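Local coordinates for 75aa long hypothetical regulatory protein AsnC (Pyrococcus horikoshii, PDB 2CVI) that is of unknown function but, as a stand-alone Lrp/AsnC ligand-binding domain that pairs with a second copy, probably takes part in small-molecule-responsive regulation, at residues Q54-K59 against T69-A74. Residues are numbered along the deposited sequence; the frame is centred on the assembly and turned at random.
Sequences QFITEK and TSTMIA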
ATOM      1  N   GLN A  54      18.411  -5.632  -4.395  1.00 16.20           N
ATOM      2  CA  GLN A  54      19.440  -5.480  -3.391  1.00 18.32           C
ATOM      3  C   GLN A  54      18.906  -4.772  -2.165  1.00 16.98           C
ATOM      4  O   GLN A  54      19.282  -5.117  -1.045  1.00 18.30           O
ATOM      5  CB  GLN A  54      20.652  -4.762  -3.982  1.00 20.05           C
ATOM      6  CG  GLN A  54      21.282  -5.633  -5.040  1.00 26.99           C
ATOM      7  CD  GLN A  54      22.520  -5.030  -5.658  1.00 29.73           C
ATOM      8  OE1 GLN A  54      22.969  -3.952  -5.265  1.00 33.23           O
ATOM      9  NE2 GLN A  54      23.087  -5.733  -6.633  1.00 30.44           N
ATOM     10  N   PHE A  55      18.025  -3.799  -2.342  1.00 15.29           N
ATOM     11  CA  PHE A  55      17.445  -3.126  -1.185  1.00 17.08           C
ATOM     12  C   PHE A  55      16.666  -4.125  -0.332  1.00 16.34           C
ATOM     13  O   PHE A  55      16.796  -4.134   0.899  1.00 15.62           O
ATOM     14  CB  PHE A  55      16.513  -2.020  -1.674  1.00 16.93           C
ATOM     15  CG  PHE A  55      15.900  -1.211  -0.574  1.00 17.54           C
ATOM     16  CD1 PHE A  55      16.575  -0.106  -0.070  1.00 20.31           C
ATOM     17  CD2 PHE A  55      14.667  -1.562  -0.017  1.00 17.81           C
ATOM     18  CE1 PHE A  55      16.027   0.647   0.974  1.00 19.56           C
ATOM     19  CE2 PHE A  55      14.102  -0.810   1.046  1.00 17.07           C
ATOM     20  CZ  PHE A  55      14.795   0.295   1.527  1.00 18.18           C
ATOM     21  N   ILE A  56      15.836  -4.942  -0.980  1.00 15.49           N
ATOM     22  CA  ILE A  56      15.009  -5.915  -0.285  1.00 15.30           C
ATOM     23  C   ILE A  56      15.801  -7.022   0.393  1.00 16.41           C
ATOM     24  O   ILE A  56      15.499  -7.378   1.527  1.00 15.91           O
ATOM     25  CB  ILE A  56      14.020  -6.570  -1.297  1.00 15.49           C
ATOM     26  CG1 ILE A  56      12.973  -5.536  -1.727  1.00 17.34           C
ATOM     27  CG2 ILE A  56      13.355  -7.822  -0.689  1.00 18.52           C
ATOM     28  CD1 ILE A  56      12.066  -6.013  -2.836  1.00 20.90           C
ATOM     29  N   THR A  57      16.812  -7.571  -0.270  1.00 18.23           N
ATOM     30  CA  THR A  57      17.500  -8.691   0.372  1.00 18.39           C
ATOM     31  C   THR A  57      18.726  -8.301   1.200  1.00 18.70           C
ATOM     32  O   THR A  57      19.054  -8.988   2.193  1.00 20.66           O
ATOM     33  CB  THR A  57      17.844  -9.765  -0.662  1.00 20.48           C
ATOM     34  OG1 THR A  57      18.876  -9.254  -1.492  1.00 21.74           O
ATOM     35  CG2 THR A  57      16.610 -10.130  -1.542  1.00 21.66           C
ATOM     36  N   GLU A  58      19.363  -7.187   0.867  1.00 17.60           N
ATOM     37  CA  GLU A  58      20.505  -6.734   1.657  1.00 18.05           C
ATOM     38  C   GLU A  58      20.207  -5.635   2.665  1.00 19.26           C
ATOM     39  O   GLU A  58      20.452  -5.814   3.854  1.00 18.48           O
ATOM     40  CB  GLU A  58      21.638  -6.240   0.774  1.00 20.37           C
ATOM     41  CG  GLU A  58      22.050  -7.217  -0.317  1.00 21.29           C
ATOM     42  CD  GLU A  58      23.197  -6.668  -1.168  1.00 24.35           C
ATOM     43  OE1 GLU A  58      23.313  -7.014  -2.363  1.00 23.21           O
ATOM     44  OE2 GLU A  58      24.005  -5.888  -0.638  1.00 26.52           O
ATOM     45  N   LYS A  59      19.694  -4.503   2.193  1.00 18.83           N
ATOM     46  CA  LYS A  59      19.445  -3.389   3.110  1.00 18.47           C
ATOM     47  C   LYS A  59      18.451  -3.723   4.208  1.00 18.40           C
ATOM     48  O   LYS A  59      18.672  -3.380   5.360  1.00 18.96           O
ATOM     49  CB  LYS A  59      18.978  -2.161   2.336  1.00 21.50           C
ATOM     50  CG  LYS A  59      19.128  -0.864   3.122  1.00 25.07           C
ATOM     51  CD  LYS A  59      19.559   0.253   2.175  1.00 27.98           C
ATOM     52  CE  LYS A  59      19.951   1.528   2.884  1.00 30.99           C
ATOM     53  NZ  LYS A  59      20.137   2.645   1.883  1.00 31.89           N
ATOM     54  N   THR A  69       9.033  -9.672   4.300  1.00 15.60           N
ATOM     55  CA  THR A  69       8.597  -8.664   3.343  1.00 14.91           C
ATOM     56  C   THR A  69       8.020  -9.343   2.113  1.00 16.16           C
ATOM     57  O   THR A  69       8.424 -10.473   1.748  1.00 15.29           O
ATOM     58  CB  THR A  69       9.726  -7.709   2.858  1.00 14.59           C
ATOM     59  OG1 THR A  69      10.680  -8.419   2.036  1.00 14.60           O
ATOM     60  CG2 THR A  69      10.452  -7.046   4.043  1.00 16.57           C
ATOM     61  N   SER A  70       7.043  -8.660   1.512  1.00 15.11           N
ATOM     62  CA  SER A  70       6.419  -9.074   0.242  1.00 14.66           C
ATOM     63  C   SER A  70       6.381  -7.780  -0.574  1.00 15.54           C
ATOM     64  O   SER A  70       5.758  -6.799  -0.148  1.00 15.73           O
ATOM     65  CB  SER A  70       5.002  -9.620   0.420  1.00 16.70           C
ATOM     66  OG  SER A  70       4.476 -10.070  -0.826  1.00 18.93           O
ATOM     67  N   THR A  71       7.003  -7.779  -1.743  1.00 15.23           N
ATOM     68  CA  THR A  71       7.089  -6.550  -2.546  1.00 15.78           C
ATOM     69  C   THR A  71       6.205  -6.583  -3.793  1.00 16.76           C
ATOM     70  O   THR A  71       6.151  -7.600  -4.501  1.00 18.62           O
ATOM     71  CB  THR A  71       8.535  -6.319  -2.924  1.00 16.04           C
ATOM     72  OG1 THR A  71       9.320  -6.204  -1.728  1.00 16.63           O
ATOM     73  CG2 THR A  71       8.715  -5.020  -3.745  1.00 16.84           C
ATOM     74  N   MET A  72       5.493  -5.483  -4.033  1.00 17.06           N
ATOM     75  CA  MET A  72       4.578  -5.363  -5.196  1.00 16.85           C
ATOM     76  C   MET A  72       5.217  -4.341  -6.155  1.00 16.26           C
ATOM     77  O   MET A  72       5.322  -3.176  -5.781  1.00 15.73           O
ATOM     78  CB  MET A  72       3.223  -4.804  -4.737  1.00 19.63           C
ATOM     79  CG  MET A  72       2.552  -5.502  -3.548  1.00 21.06           C
ATOM     80  SD  MET A  72       1.972  -7.145  -3.950  1.00 23.38           S
ATOM     81  CE  MET A  72       2.045  -7.874  -2.263  1.00 22.88           C
ATOM     82  N   ILE A  73       5.685  -4.760  -7.348  1.00 14.51           N
ATOM     83  CA  ILE A  73       6.299  -3.816  -8.328  1.00 14.56           C
ATOM     84  C   ILE A  73       5.213  -3.145  -9.161  1.00 12.58           C
ATOM     85  O   ILE A  73       4.402  -3.817  -9.787  1.00 13.92           O
ATOM     86  CB  ILE A  73       7.264  -4.551  -9.302  1.00 16.41           C
ATOM     87  CG1 ILE A  73       8.406  -5.209  -8.536  1.00 18.33           C
ATOM     88  CG2 ILE A  73       7.823  -3.575 -10.318  1.00 17.17           C
ATOM     89  CD1 ILE A  73       9.187  -6.243  -9.358  1.00 20.89           C
ATOM     90  N   ALA A  74       5.193  -1.820  -9.181  1.00 12.64           N
ATOM     91  CA  ALA A  74       4.173  -1.121  -9.979  1.00 13.67           C
ATOM     92  C   ALA A  74       4.466  -1.274 -11.478  1.00 13.62           C
ATOM     93  O   ALA A  74       5.593  -1.001 -11.923  1.00 15.71           O
ATOM     94  CB  ALA A  74       4.161   0.354  -9.585  1.00 14.86           C
TER
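In the alpha-beta sandwich of the Lrp/AsnC ligand-binding domain, a dimeric alpha-beta barrel relative, Ile-56 of helix 49-59 packs on Thr-69 and Thr-71 of strand 66-77. This strand lies at one margin of the chain's four-stranded antiparallel sheet. The contact is small, with 115 Å² buried in all, and no hydrogen bond crosses it. Ile-56 and Thr-71 meet tip to tip. The CD1 methyl of Ile-56 ends 3.0 Å from OG1 of Thr-71, a tight approach for a carbon and an oxygen. The same CD1 lies 3.5 Å from CB of Thr-71 and 3.6 Å from CG2 of Thr-71, so one methyl meets both branches of the threonine. CD1 lies anti to CA about the CB-CG1 bond (chi2 173°), which stretches this branch toward the strand. The other branch of Ile-56 serves Thr-69: its CG2 lies 3.9 Å from OG1 of Thr-69, the two side chains passing at a slant. With chi1 at 69°, OG1 of Thr-69 is the branch that meets this methyl. Thr-69 and Thr-71 are two residues apart and point to the same face of the strand, while Ser-70 between them points away. Both threonines also touch Ile-6 of strand 2-10, the next strand in the sheet. Further along, Ile-73 packs on Leu-49 and Leu-52 and continues the helix-to-sheet packing. At Ile-73 and Ala-74 the strand pairs antiparallel with a strand of the second subunit, carrying the sheet across the dimer interface.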